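Long-range contacts in protein DJ-1 homolog D (Arabidopsis thaliana, PDB 4OGG), which belongs to the DJ-1/PfpI family and carries two tandem copies of that alpha/beta domain in one chain: residues C45-V49 against E60-H64; V18-F22 against F66-A70; L8-E14 against G88-L94; D236-I242 against K254-A260. All coordinates share one frame; numbering follows the deposited sequence.

Contact 1 of 4, residues C45-V49 against E60-H64; sequences CPTAV and ESRGH
Thr47 and His64 meet where the antiparallel hairpin of strands 44-51 and 59-62 opens into a loop. All three side-chain atoms of Thr47 lie near one carbonyl oxygen: CB is 3.4 Å from His64 O, OG1 donates to that oxygen at 2.6 Å, and the methyl CG2 rests 3.1 Å from the same atom. With OG1 lodged between the backbone N and the carbonyl carbon (chi1 64°), the hydroxyl projects past Gly63, which has no side chain to obstruct it. Gly63 N in turn donates an almost straight bond to Thr47 O at 3.0 Å, arriving from above the carbonyl plane. Deeper in the hairpin, Val49 and Ser61 exchange two backbone bonds, the shorter from Val49 N to Ser61 O at 2.8 Å, while Val49 CG2 packs 3.5 Å from Gly63 CA. On the outer side Arg62 lays one guanidinium face over Pro46, its NH2 3.3 Å from Pro46 CB. A water accepts hydrogen bonds from Thr47 N and Arg62 NH2 and donates one to Gly63 O. The chemistry implies a ladder prolonged past its last bridge: one amide-carbonyl bond persists, the water spans the next gap, and the threonine hydroxyl adds the link to His64.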
loop_
_atom_site.group_PDB
_atom_site.type_symbol
_atom_site.label_atom_id
_atom_site.label_comp_id
_atom_site.label_asym_id
_atom_site.label_seq_id
_atom_site.Cartn_x
_atom_site.Cartn_y
_atom_site.Cartn_z
ATOM N N CYS C 45 15.028 0.074 12.583
ATOM C CA CYS C 45 14.829 -1.165 11.841
ATOM C C CYS C 45 13.396 -1.205 11.344
ATOM O O CYS C 45 12.470 -0.928 12.105
ATOM C CB CYS C 45 14.996 -2.392 12.738
ATOM S SG CYS C 45 16.645 -2.809 13.256
ATOM N N PRO C 46 13.189 -1.528 10.061
ATOM C CA PRO C 46 11.800 -1.584 9.611
ATOM C C PRO C 46 11.236 -2.852 10.246
ATOM O O PRO C 46 11.995 -3.763 10.583
ATOM C CB PRO C 46 11.933 -1.717 8.094
ATOM C CG PRO C 46 13.228 -2.463 7.933
ATOM C CD PRO C 46 14.123 -1.776 8.947
ATOM N N THR C 47 9.923 -2.917 10.435
ATOM C CA THR C 47 9.329 -4.120 11.008
ATOM C C THR C 47 8.269 -4.653 10.058
ATOM O O THR C 47 7.822 -3.947 9.157
ATOM C CB THR C 47 8.662 -3.853 12.376
ATOM O OG1 THR C 47 7.566 -2.949 12.205
ATOM C CG2 THR C 47 9.664 -3.243 13.354
ATOM N N ALA C 48 7.874 -5.904 10.266
ATOM C CA ALA C 48 6.853 -6.527 9.436
ATOM C C ALA C 48 5.601 -6.794 10.252
ATOM O O ALA C 48 5.677 -7.126 11.437
ATOM C CB ALA C 48 7.375 -7.838 8.860
ATOM N N VAL C 49 4.451 -6.624 9.614
ATOM C CA VAL C 49 3.169 -6.910 10.245
ATOM C C VAL C 49 2.751 -8.228 9.609
ATOM O O VAL C 49 2.509 -8.284 8.404
ATOM C CB VAL C 49 2.100 -5.838 9.908
ATOM C CG1 VAL C 49 0.723 -6.309 10.388
ATOM C CG2 VAL C 49 2.453 -4.513 10.565
ATOM N N GLU C 60 1.879 -9.975 4.689
ATOM C CA GLU C 60 2.822 -9.023 5.269
ATOM C C GLU C 60 2.721 -7.605 4.717
ATOM O O GLU C 60 2.537 -7.398 3.520
ATOM C CB GLU C 60 4.273 -9.493 5.096
ATOM C CG GLU C 60 5.303 -8.464 5.623
ATOM C CD GLU C 60 6.748 -8.867 5.380
ATOM O OE1 GLU C 60 7.144 -9.960 5.830
ATOM O OE2 GLU C 60 7.491 -8.089 4.736
ATOM N N SER C 61 2.843 -6.635 5.617
ATOM C CA SER C 61 2.852 -5.221 5.266
ATOM C C SER C 61 3.857 -4.625 6.251
ATOM O O SER C 61 4.324 -5.329 7.154
ATOM C CB SER C 61 1.461 -4.583 5.428
ATOM O OG SER C 61 1.005 -4.599 6.768
ATOM N N ARG C 62 4.220 -3.359 6.085
ATOM C CA ARG C 62 5.188 -2.760 7.000
ATOM C C ARG C 62 4.570 -2.247 8.292
ATOM O O ARG C 62 3.460 -1.721 8.299
ATOM C CB ARG C 62 5.953 -1.621 6.314
ATOM C CG ARG C 62 7.030 -2.099 5.360
ATOM C CD ARG C 62 7.960 -0.979 4.930
ATOM N NE ARG C 62 8.692 -0.374 6.044
ATOM C CZ ARG C 62 9.746 0.422 5.887
ATOM N NH1 ARG C 62 10.187 0.700 4.667
ATOM N NH2 ARG C 62 10.357 0.946 6.941
ATOM N N GLY C 63 5.306 -2.408 9.389
ATOM C CA GLY C 63 4.830 -1.942 10.681
ATOM C C GLY C 63 5.539 -0.664 11.084
ATOM O O GLY C 63 6.045 0.065 10.231
ATOM N N HIS C 64 5.576 -0.379 12.380
ATOM C CA HIS C 64 6.249 0.827 12.855
ATOM C C HIS C 64 7.753 0.640 12.700
ATOM O O HIS C 64 8.260 -0.472 12.838
ATOM C CB HIS C 64 6.009 1.077 14.353
ATOM C CG HIS C 64 4.573 1.089 14.774
ATOM N ND1 HIS C 64 3.820 -0.060 14.898
ATOM C CD2 HIS C 64 3.779 2.106 15.188
ATOM C CE1 HIS C 64 2.627 0.249 15.373
ATOM N NE2 HIS C 64 2.576 1.557 15.558
HETATM O O HOH W 1 8.668 -0.400 9.387
#

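Contact 2 of 4, residues V18-F22 against F66-A70; sequences VMVPF and FTLNA
Met19 and Phe66 bring the backbones of helix 15-27 and strand 66-67 no nearer than 8.2 Å between their CA atoms, so side chains alone span the gap. This is helix-on-sheet packing inside the first alpha/beta domain of the DJ-1/PfpI type, with Phe66 at the centre of a small apolar group. The strand holding Phe66 belongs to the small sheet built round strand 44-51. With its CG opposite the backbone N (chi1 -170°), the ring of Phe66 extends toward the helix and is met there by three residues. Val18 CG2 sits over one face, 3.8 Å from the ring centroid and 14° off its normal, a clear CH-pi contact. Met19 approaches differently: SD lies in the ring plane at the edge, 5.2 Å from the centroid of Phe66, a Met-aromatic contact, while its methyl CE reaches to 3.6 Å from Phe66 CE1. The third partner, Phe22, offers its own face, and Phe66 points an edge into it. The two rings form a T-shaped pair, with planes 80° apart and centroids 5.4 Å from each other. Although Pro21 breaks the regular bonding of the helix, Phe22 N still donates to Val18 O at 3.1 Å, keeping two of the three partners one turn apart. Strand 30-35 also touches both rings, Phe22 through Val32 and Thr34 and Phe66 through Thr34. The same strand binds the Asn69 amide at Val32 O and Thr34 N, which holds Asn69 ND2 at the edge of the other ring, 3.8 Å from Phe22 CE1.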
loop_
_atom_site.group_PDB
_atom_site.type_symbol
_atom_site.label_atom_id
_atom_site.label_comp_id
_atom_site.label_asym_id
_atom_site.label_seq_id
_atom_site.Cartn_x
_atom_site.Cartn_y
_atom_site.Cartn_z
ATOM N N VAL C 18 8.605 -7.709 18.827
ATOM C CA VAL C 18 9.700 -6.952 19.418
ATOM C C VAL C 18 9.122 -5.947 20.414
ATOM O O VAL C 18 9.601 -5.829 21.547
ATOM C CB VAL C 18 10.557 -6.195 18.357
ATOM C CG1 VAL C 18 9.682 -5.303 17.488
ATOM C CG2 VAL C 18 11.631 -5.354 19.070
ATOM N N MET C 19 8.066 -5.247 20.013
ATOM C CA MET C 19 7.490 -4.227 20.878
ATOM C C MET C 19 6.787 -4.712 22.140
ATOM O O MET C 19 6.934 -4.097 23.191
ATOM C CB MET C 19 6.540 -3.324 20.083
ATOM C CG MET C 19 6.198 -2.027 20.804
ATOM S SD MET C 19 7.674 -1.076 21.278
ATOM C CE MET C 19 7.859 0.021 19.859
ATOM N N VAL C 20 6.023 -5.796 22.055
ATOM C CA VAL C 20 5.326 -6.277 23.244
ATOM C C VAL C 20 6.316 -6.661 24.350
ATOM O O VAL C 20 6.209 -6.172 25.471
ATOM C CB VAL C 20 4.383 -7.462 22.916
ATOM C CG1 VAL C 20 3.730 -7.978 24.194
ATOM C CG2 VAL C 20 3.297 -7.000 21.949
ATOM N N PRO C 21 7.296 -7.531 24.054
ATOM C CA PRO C 21 8.229 -7.872 25.132
ATOM C C PRO C 21 9.078 -6.675 25.559
ATOM O O PRO C 21 9.405 -6.527 26.738
ATOM C CB PRO C 21 9.057 -9.010 24.531
ATOM C CG PRO C 21 9.024 -8.724 23.066
ATOM C CD PRO C 21 7.587 -8.315 22.840
ATOM N N PHE C 22 9.413 -5.811 24.606
ATOM C CA PHE C 22 10.218 -4.622 24.903
ATOM C C PHE C 22 9.542 -3.734 25.941
ATOM O O PHE C 22 10.168 -3.304 26.912
ATOM C CB PHE C 22 10.462 -3.802 23.626
ATOM C CG PHE C 22 11.267 -2.543 23.847
ATOM C CD1 PHE C 22 12.567 -2.607 24.351
ATOM C CD2 PHE C 22 10.726 -1.294 23.548
ATOM C CE1 PHE C 22 13.317 -1.448 24.553
ATOM C CE2 PHE C 22 11.469 -0.125 23.747
ATOM C CZ PHE C 22 12.765 -0.205 24.250
ATOM N N PHE C 66 11.251 0.589 14.135
ATOM C CA PHE C 66 11.681 0.392 15.515
ATOM C C PHE C 66 13.048 1.015 15.779
ATOM O O PHE C 66 14.018 0.702 15.093
ATOM C CB PHE C 66 11.747 -1.102 15.847
ATOM C CG PHE C 66 11.954 -1.379 17.304
ATOM C CD1 PHE C 66 10.871 -1.430 18.175
ATOM C CD2 PHE C 66 13.234 -1.530 17.821
ATOM C CE1 PHE C 66 11.060 -1.628 19.543
ATOM C CE2 PHE C 66 13.435 -1.726 19.189
ATOM C CZ PHE C 66 12.344 -1.775 20.049
ATOM N N THR C 67 13.121 1.876 16.789
ATOM C CA THR C 67 14.373 2.544 17.134
ATOM C C THR C 67 15.159 1.770 18.189
ATOM O O THR C 67 14.668 1.526 19.290
ATOM C CB THR C 67 14.114 3.972 17.656
ATOM O OG1 THR C 67 13.336 4.703 16.698
ATOM C CG2 THR C 67 15.434 4.696 17.884
ATOM N N LEU C 68 16.381 1.387 17.837
ATOM C CA LEU C 68 17.260 0.639 18.731
ATOM C C LEU C 68 17.809 1.561 19.814
ATOM O O LEU C 68 18.002 2.750 19.571
ATOM C CB LEU C 68 18.423 0.050 17.933
ATOM C CG LEU C 68 18.021 -0.807 16.728
ATOM C CD1 LEU C 68 19.244 -1.085 15.865
ATOM C CD2 LEU C 68 17.378 -2.111 17.210
ATOM N N ASN C 69 18.056 1.016 21.005
ATOM C CA ASN C 69 18.597 1.820 22.096
ATOM C C ASN C 69 19.975 1.350 22.544
ATOM O O ASN C 69 20.526 1.861 23.522
ATOM C CB ASN C 69 17.632 1.851 23.295
ATOM C CG ASN C 69 17.505 0.510 23.999
ATOM O OD1 ASN C 69 18.188 -0.457 23.669
ATOM N ND2 ASN C 69 16.625 0.456 24.991
ATOM N N ALA C 70 20.537 0.388 21.821
ATOM C CA ALA C 70 21.859 -0.139 22.146
ATOM C C ALA C 70 22.653 -0.480 20.888
ATOM O O ALA C 70 22.090 -0.627 19.799
ATOM C CB ALA C 70 21.733 -1.361 23.036
#

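Contact 3 of 4, residues L8-E14 against G88-L94; sequences LCGDYME and GRAPEYL
Glu14 and Gly88 press their backbones together, Glu14 N standing 3.4 Å from Gly88 CA, and this is the tight end of the contact. Gly88 has a backbone conformation suited to glycine, and a single bridge joins it to Met13. Next to it Arg89 N donates to Tyr12 O at 2.8 Å. The methyl of Ala90, at the start of helix 90-94, pushes into the type II turn running from Gly10 to Met13 and comes within 3.4 Å of Asp11 O. Gly10, with no side chain, lets both Ala90 and the Tyr93 hydroxyl come close. That hydroxyl accepts a nearly straight bond (167°) from Asp11 N, 2.8 Å from Tyr93 OH, and the amide lies in the plane of the ring.

Packing slackens inward, where Leu8 CG and Leu94 CD1 are 4.3 Å apart. On the outer side the contact is polar and shared with the second subunit. A bend at chi3 (-66°) lays the Arg89 guanidinium alongside Tyr12, planes 31° apart, with NH2 over one ring face and 3.3 Å from Tyr12 CG. The cation-pi contact is off-centre, Arg89 CZ lying 4.4 Å from the Tyr12 ring centroid. Glu60 pairs with this arginine too. Tyr93 OH and the Asp11 carboxylate both bond to Gln249 of the second subunit, so the partly exposed tyrosine belongs to an interface.

Gly88 N also donates to OD2, an oxygen of the modifying group on the cysteine at position 118. Segment 88-94 thus borders a site consistent with the cysteine pocket of DJ-1/PfpI domains, which lies at the ends of the central sheet's strands.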
loop_
_atom_site.group_PDB
_atom_site.type_symbol
_atom_site.label_atom_id
_atom_site.label_comp_id
_atom_site.label_asym_id
_atom_site.label_seq_id
_atom_site.Cartn_x
_atom_site.Cartn_y
_atom_site.Cartn_z
ATOM N N LEU C 8 17.350 -9.382 20.585
ATOM C CA LEU C 8 18.072 -9.523 19.324
ATOM C C LEU C 8 17.162 -9.110 18.172
ATOM O O LEU C 8 16.316 -9.885 17.724
ATOM C CB LEU C 8 18.525 -10.974 19.159
ATOM C CG LEU C 8 19.219 -11.386 17.860
ATOM C CD1 LEU C 8 20.447 -10.519 17.620
ATOM C CD2 LEU C 8 19.609 -12.851 17.955
ATOM N N CYS C 9 17.353 -7.885 17.690
ATOM C CA CYS C 9 16.538 -7.331 16.611
ATOM C C CYS C 9 17.164 -7.427 15.227
ATOM O O CYS C 9 18.361 -7.679 15.078
ATOM C CB CYS C 9 16.222 -5.859 16.903
ATOM S SG CYS C 9 15.433 -5.566 18.498
ATOM N N GLY C 10 16.328 -7.211 14.215
ATOM C CA GLY C 10 16.781 -7.250 12.837
ATOM C C GLY C 10 15.744 -6.593 11.946
ATOM O O GLY C 10 14.611 -6.353 12.374
ATOM N N ASP C 11 16.118 -6.291 10.708
ATOM C CA ASP C 11 15.178 -5.669 9.789
ATOM C C ASP C 11 14.068 -6.652 9.435
ATOM O O ASP C 11 14.321 -7.815 9.125
ATOM C CB ASP C 11 15.893 -5.195 8.521
ATOM C CG ASP C 11 16.856 -4.052 8.789
ATOM O OD1 ASP C 11 16.909 -3.571 9.940
ATOM O OD2 ASP C 11 17.557 -3.631 7.847
ATOM N N TYR C 12 12.838 -6.159 9.500
ATOM C CA TYR C 12 11.647 -6.945 9.214
ATOM C C TYR C 12 11.324 -7.999 10.268
ATOM O O TYR C 12 10.699 -9.023 9.986
ATOM C CB TYR C 12 11.728 -7.534 7.803
ATOM C CG TYR C 12 11.503 -6.456 6.757
ATOM C CD1 TYR C 12 10.262 -5.827 6.642
ATOM C CD2 TYR C 12 12.538 -6.026 5.928
ATOM C CE1 TYR C 12 10.053 -4.795 5.727
ATOM C CE2 TYR C 12 12.341 -4.989 5.008
ATOM C CZ TYR C 12 11.097 -4.380 4.915
ATOM O OH TYR C 12 10.894 -3.353 4.021
ATOM N N MET C 13 11.758 -7.742 11.498
ATOM C CA MET C 13 11.407 -8.633 12.595
ATOM C C MET C 13 9.913 -8.325 12.752
ATOM O O MET C 13 9.459 -7.257 12.332
ATOM C CB MET C 13 12.179 -8.247 13.862
ATOM C CG MET C 13 11.955 -6.818 14.323
ATOM S SD MET C 13 13.061 -6.357 15.679
ATOM C CE MET C 13 13.112 -4.602 15.472
ATOM N N GLU C 14 9.140 -9.235 13.333
ATOM C CA GLU C 14 7.703 -8.992 13.480
ATOM C C GLU C 14 7.467 -7.884 14.506
ATOM O O GLU C 14 7.944 -7.963 15.639
ATOM C CB GLU C 14 6.992 -10.288 13.886
ATOM C CG GLU C 14 5.626 -10.480 13.220
ATOM C CD GLU C 14 4.537 -9.590 13.794
ATOM O OE1 GLU C 14 3.512 -9.394 13.110
ATOM O OE2 GLU C 14 4.684 -9.103 14.934
ATOM N N GLY C 88 9.536 -12.966 12.795
ATOM C CA GLY C 88 9.460 -12.123 11.617
ATOM C C GLY C 88 10.427 -12.648 10.575
ATOM O O GLY C 88 10.787 -13.829 10.614
ATOM N N ARG C 89 10.851 -11.790 9.645
ATOM C CA ARG C 89 11.791 -12.205 8.606
ATOM C C ARG C 89 13.247 -11.870 8.932
ATOM O O ARG C 89 14.147 -12.130 8.134
ATOM C CB ARG C 89 11.418 -11.596 7.246
ATOM C CG ARG C 89 10.240 -12.285 6.569
ATOM C CD ARG C 89 10.104 -11.915 5.091
ATOM N NE ARG C 89 9.770 -10.507 4.864
ATOM C CZ ARG C 89 10.646 -9.569 4.514
ATOM N NH1 ARG C 89 11.929 -9.877 4.353
ATOM N NH2 ARG C 89 10.233 -8.326 4.299
ATOM N N ALA C 90 13.479 -11.304 10.109
ATOM C CA ALA C 90 14.837 -10.972 10.511
ATOM C C ALA C 90 15.643 -12.231 10.859
ATOM O O ALA C 90 16.804 -12.354 10.477
ATOM C CB ALA C 90 14.812 -10.011 11.703
ATOM N N PRO C 91 15.033 -13.192 11.579
ATOM C CA PRO C 91 15.776 -14.405 11.936
ATOM C C PRO C 91 16.487 -15.139 10.799
ATOM O O PRO C 91 17.629 -15.572 10.961
ATOM C CB PRO C 91 14.715 -15.268 12.610
ATOM C CG PRO C 91 13.867 -14.240 13.306
ATOM C CD PRO C 91 13.707 -13.185 12.225
ATOM N N GLU C 92 15.839 -15.279 9.647
ATOM C CA GLU C 92 16.485 -16.011 8.569
ATOM C C GLU C 92 17.819 -15.409 8.147
ATOM O O GLU C 92 18.742 -16.151 7.807
ATOM C CB GLU C 92 15.559 -16.159 7.353
ATOM C CG GLU C 92 15.260 -14.888 6.582
ATOM C CD GLU C 92 14.573 -15.177 5.253
ATOM O OE1 GLU C 92 14.210 -14.219 4.542
ATOM O OE2 GLU C 92 14.405 -16.368 4.913
ATOM N N TYR C 93 17.944 -14.083 8.183
ATOM C CA TYR C 93 19.215 -13.478 7.787
ATOM C C TYR C 93 20.134 -13.306 8.992
ATOM O O TYR C 93 21.358 -13.351 8.855
ATOM C CB TYR C 93 18.988 -12.149 7.037
ATOM C CG TYR C 93 18.901 -10.884 7.868
ATOM C CD1 TYR C 93 20.053 -10.266 8.359
ATOM C CD2 TYR C 93 17.673 -10.266 8.103
ATOM C CE1 TYR C 93 19.983 -9.060 9.054
ATOM C CE2 TYR C 93 17.590 -9.061 8.800
ATOM C CZ TYR C 93 18.751 -8.460 9.271
ATOM O OH TYR C 93 18.680 -7.257 9.938
ATOM N N LEU C 94 19.550 -13.127 10.174
ATOM C CA LEU C 94 20.350 -12.998 11.391
ATOM C C LEU C 94 21.046 -14.333 11.675
ATOM O O LEU C 94 22.169 -14.366 12.180
ATOM C CB LEU C 94 19.462 -12.622 12.585
ATOM C CG LEU C 94 18.863 -11.214 12.605
ATOM C CD1 LEU C 94 17.945 -11.052 13.808
ATOM C CD2 LEU C 94 19.989 -10.184 12.659
#

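Contact 4 of 4, residues D236-I242 against K254-A260; sequences DRCPTAI and KPGHTFA
Ile242 lies against Lys254 and Gly256 at one end of an antiparallel pairing whose register slips by one residue midway; with Thr240 and Arg237 it has the largest buried areas of the contact. Ile242 exchanges two backbone bonds with Lys254, the shorter from Ile242 N to Lys254 O at 2.8 Å. Its CG1 branch, beside the backbone N at chi1 -75°, runs along the partner strand so that CD1 comes 3.5 Å from Pro255 O and CG1 lies 3.6 Å from Gly256 CA. Thr240 marks the slip: OG1 donates to His257 O at 2.6 Å, while Thr240 O receives Gly256 N at 3.0 Å from above the carbonyl plane, and a water bridges Thr240 N to Gly256 O. Past the slip, Cys238 and Phe259 form a second pair of backbone bonds. Arg237, on the exposed side, stretches its chain across Thr258 at about a right angle, with CD 3.5 Å from Thr258 OG1 and NH1 3.3 Å from Ala260 CB. Strand 237-244 is thus the spine of a small sheet, pairing with strands 252-255 and 259-260 and, in parallel, with strand 206-207; Phe259 leans on helix 208-221, and Ile242 packs against Val49 of strand 44-51.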
loop_
_atom_site.group_PDB
_atom_site.type_symbol
_atom_site.label_atom_id
_atom_site.label_comp_id
_atom_site.label_asym_id
_atom_site.label_seq_id
_atom_site.Cartn_x
_atom_site.Cartn_y
_atom_site.Cartn_z
ATOM N N ASP C 236 -15.232 -11.445 16.356
ATOM C CA ASP C 236 -15.131 -10.431 15.316
ATOM C C ASP C 236 -13.770 -9.764 15.413
ATOM O O ASP C 236 -13.120 -9.810 16.458
ATOM C CB ASP C 236 -16.226 -9.371 15.473
ATOM C CG ASP C 236 -17.604 -9.905 15.147
ATOM O OD1 ASP C 236 -17.748 -10.568 14.098
ATOM O OD2 ASP C 236 -18.543 -9.650 15.930
ATOM N N ARG C 237 -13.336 -9.146 14.323
ATOM C CA ARG C 237 -12.047 -8.473 14.316
ATOM C C ARG C 237 -12.187 -6.992 14.003
ATOM O O ARG C 237 -13.109 -6.571 13.298
ATOM C CB ARG C 237 -11.114 -9.120 13.293
ATOM C CG ARG C 237 -10.662 -10.520 13.667
ATOM C CD ARG C 237 -9.689 -11.072 12.641
ATOM N NE ARG C 237 -9.091 -12.325 13.089
ATOM C CZ ARG C 237 -8.268 -12.430 14.128
ATOM N NH1 ARG C 237 -7.938 -11.354 14.830
ATOM N NH2 ARG C 237 -7.777 -13.613 14.469
ATOM N N CYS C 238 -11.272 -6.208 14.560
ATOM C CA CYS C 238 -11.226 -4.769 14.345
ATOM C C CYS C 238 -9.923 -4.466 13.634
ATOM O O CYS C 238 -8.865 -4.950 14.039
ATOM C CB CYS C 238 -11.211 -4.006 15.670
ATOM S SG CYS C 238 -12.796 -3.756 16.471
ATOM N N PRO C 239 -9.980 -3.683 12.550
ATOM C CA PRO C 239 -8.732 -3.361 11.857
ATOM C C PRO C 239 -8.018 -2.342 12.746
ATOM O O PRO C 239 -8.664 -1.640 13.523
ATOM C CB PRO C 239 -9.220 -2.755 10.546
ATOM C CG PRO C 239 -10.493 -2.059 10.964
ATOM C CD PRO C 239 -11.141 -3.103 11.851
ATOM N N THR C 240 -6.696 -2.267 12.663
ATOM C CA THR C 240 -5.988 -1.300 13.487
ATOM C C THR C 240 -5.183 -0.348 12.623
ATOM O O THR C 240 -4.979 -0.589 11.431
ATOM C CB THR C 240 -5.038 -1.979 14.496
ATOM O OG1 THR C 240 -3.992 -2.661 13.793
ATOM C CG2 THR C 240 -5.812 -2.966 15.369
ATOM N N ALA C 241 -4.736 0.742 13.230
ATOM C CA ALA C 241 -3.951 1.729 12.516
ATOM C C ALA C 241 -2.566 1.830 13.118
ATOM O O ALA C 241 -2.409 1.837 14.339
ATOM C CB ALA C 241 -4.640 3.096 12.572
ATOM N N ILE C 242 -1.559 1.880 12.256
ATOM C CA ILE C 242 -0.192 2.036 12.712
ATOM C C ILE C 242 0.142 3.509 12.537
ATOM O O ILE C 242 0.147 4.028 11.421
ATOM C CB ILE C 242 0.788 1.175 11.886
ATOM C CG1 ILE C 242 0.650 -0.291 12.308
ATOM C CG2 ILE C 242 2.216 1.679 12.066
ATOM C CD1 ILE C 242 1.616 -1.229 11.642
ATOM N N LYS C 254 -1.070 3.691 8.374
ATOM C CA LYS C 254 -1.161 2.526 7.501
ATOM C C LYS C 254 -1.762 1.385 8.316
ATOM O O LYS C 254 -1.840 1.458 9.549
ATOM C CB LYS C 254 0.211 2.143 6.922
ATOM C CG LYS C 254 1.331 1.956 7.922
ATOM C CD LYS C 254 2.608 1.532 7.203
ATOM C CE LYS C 254 3.827 1.709 8.081
ATOM N NZ LYS C 254 4.083 3.159 8.324
ATOM N N PRO C 255 -2.226 0.322 7.643
ATOM C CA PRO C 255 -2.827 -0.811 8.348
ATOM C C PRO C 255 -1.911 -1.558 9.311
ATOM O O PRO C 255 -0.722 -1.732 9.050
ATOM C CB PRO C 255 -3.303 -1.716 7.207
ATOM C CG PRO C 255 -3.544 -0.757 6.087
ATOM C CD PRO C 255 -2.349 0.150 6.186
ATOM N N GLY C 256 -2.486 -1.989 10.430
ATOM C CA GLY C 256 -1.749 -2.761 11.416
ATOM C C GLY C 256 -2.362 -4.151 11.435
ATOM O O GLY C 256 -3.000 -4.546 10.455
ATOM N N HIS C 257 -2.177 -4.897 12.523
ATOM C CA HIS C 257 -2.751 -6.243 12.621
ATOM C C HIS C 257 -4.230 -6.122 12.976
ATOM O O HIS C 257 -4.624 -5.194 13.678
ATOM C CB HIS C 257 -2.109 -7.068 13.748
ATOM C CG HIS C 257 -0.616 -7.167 13.693
ATOM N ND1 HIS C 257 0.214 -6.110 14.001
ATOM C CD2 HIS C 257 0.196 -8.227 13.464
ATOM C CE1 HIS C 257 1.471 -6.516 13.971
ATOM N NE2 HIS C 257 1.488 -7.796 13.649
ATOM N N THR C 258 -5.051 -7.060 12.516
ATOM C CA THR C 258 -6.455 -7.017 12.896
ATOM C C THR C 258 -6.480 -7.569 14.319
ATOM O O THR C 258 -5.735 -8.498 14.644
ATOM C CB THR C 258 -7.336 -7.881 11.972
ATOM O OG1 THR C 258 -6.846 -9.226 11.948
ATOM C CG2 THR C 258 -7.331 -7.311 10.562
ATOM N N PHE C 259 -7.309 -6.982 15.172
ATOM C CA PHE C 259 -7.392 -7.405 16.562
ATOM C C PHE C 259 -8.728 -8.069 16.843
ATOM O O PHE C 259 -9.779 -7.532 16.498
ATOM C CB PHE C 259 -7.184 -6.197 17.477
ATOM C CG PHE C 259 -7.212 -6.528 18.937
ATOM C CD1 PHE C 259 -8.417 -6.591 19.626
ATOM C CD2 PHE C 259 -6.031 -6.787 19.625
ATOM C CE1 PHE C 259 -8.448 -6.906 20.981
ATOM C CE2 PHE C 259 -6.053 -7.104 20.981
ATOM C CZ PHE C 259 -7.264 -7.164 21.659
ATOM N N ALA C 260 -8.679 -9.239 17.473
ATOM C CA ALA C 260 -9.890 -9.997 17.777
ATOM C C ALA C 260 -10.508 -9.662 19.128
ATOM O O ALA C 260 -9.828 -9.675 20.153
ATOM C CB ALA C 260 -9.594 -11.491 17.700
HETATM O O HOH W 2 -5.946 -3.694 10.308
HETATM O O HOH W 3 2.259 4.695 9.915
#

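Contacts 1 and 4 are equivalent hairpins from the two family repeats, Thr47 and Thr240 playing the same part, and they touch: their centres are 14 Å apart, with Gly63 CA 3.4 Å from Ile242 CD1. Contacts 1, 2 and 3 share the small sheet of the first repeat. Cys45 N is 2.8 Å from Phe66 O, and Met13 CE lies 3.8 Å from Phe66 CB. Contact 3 lies at the modified cysteine of that repeat, and Glu14 OE1 crosses to contact 4, 2.6 Å from His257 NE2, probably as a hydrogen bond, tying the two repeats together. Contacts 2 and 4 do not touch; their nearest atoms are about 8 Å apart.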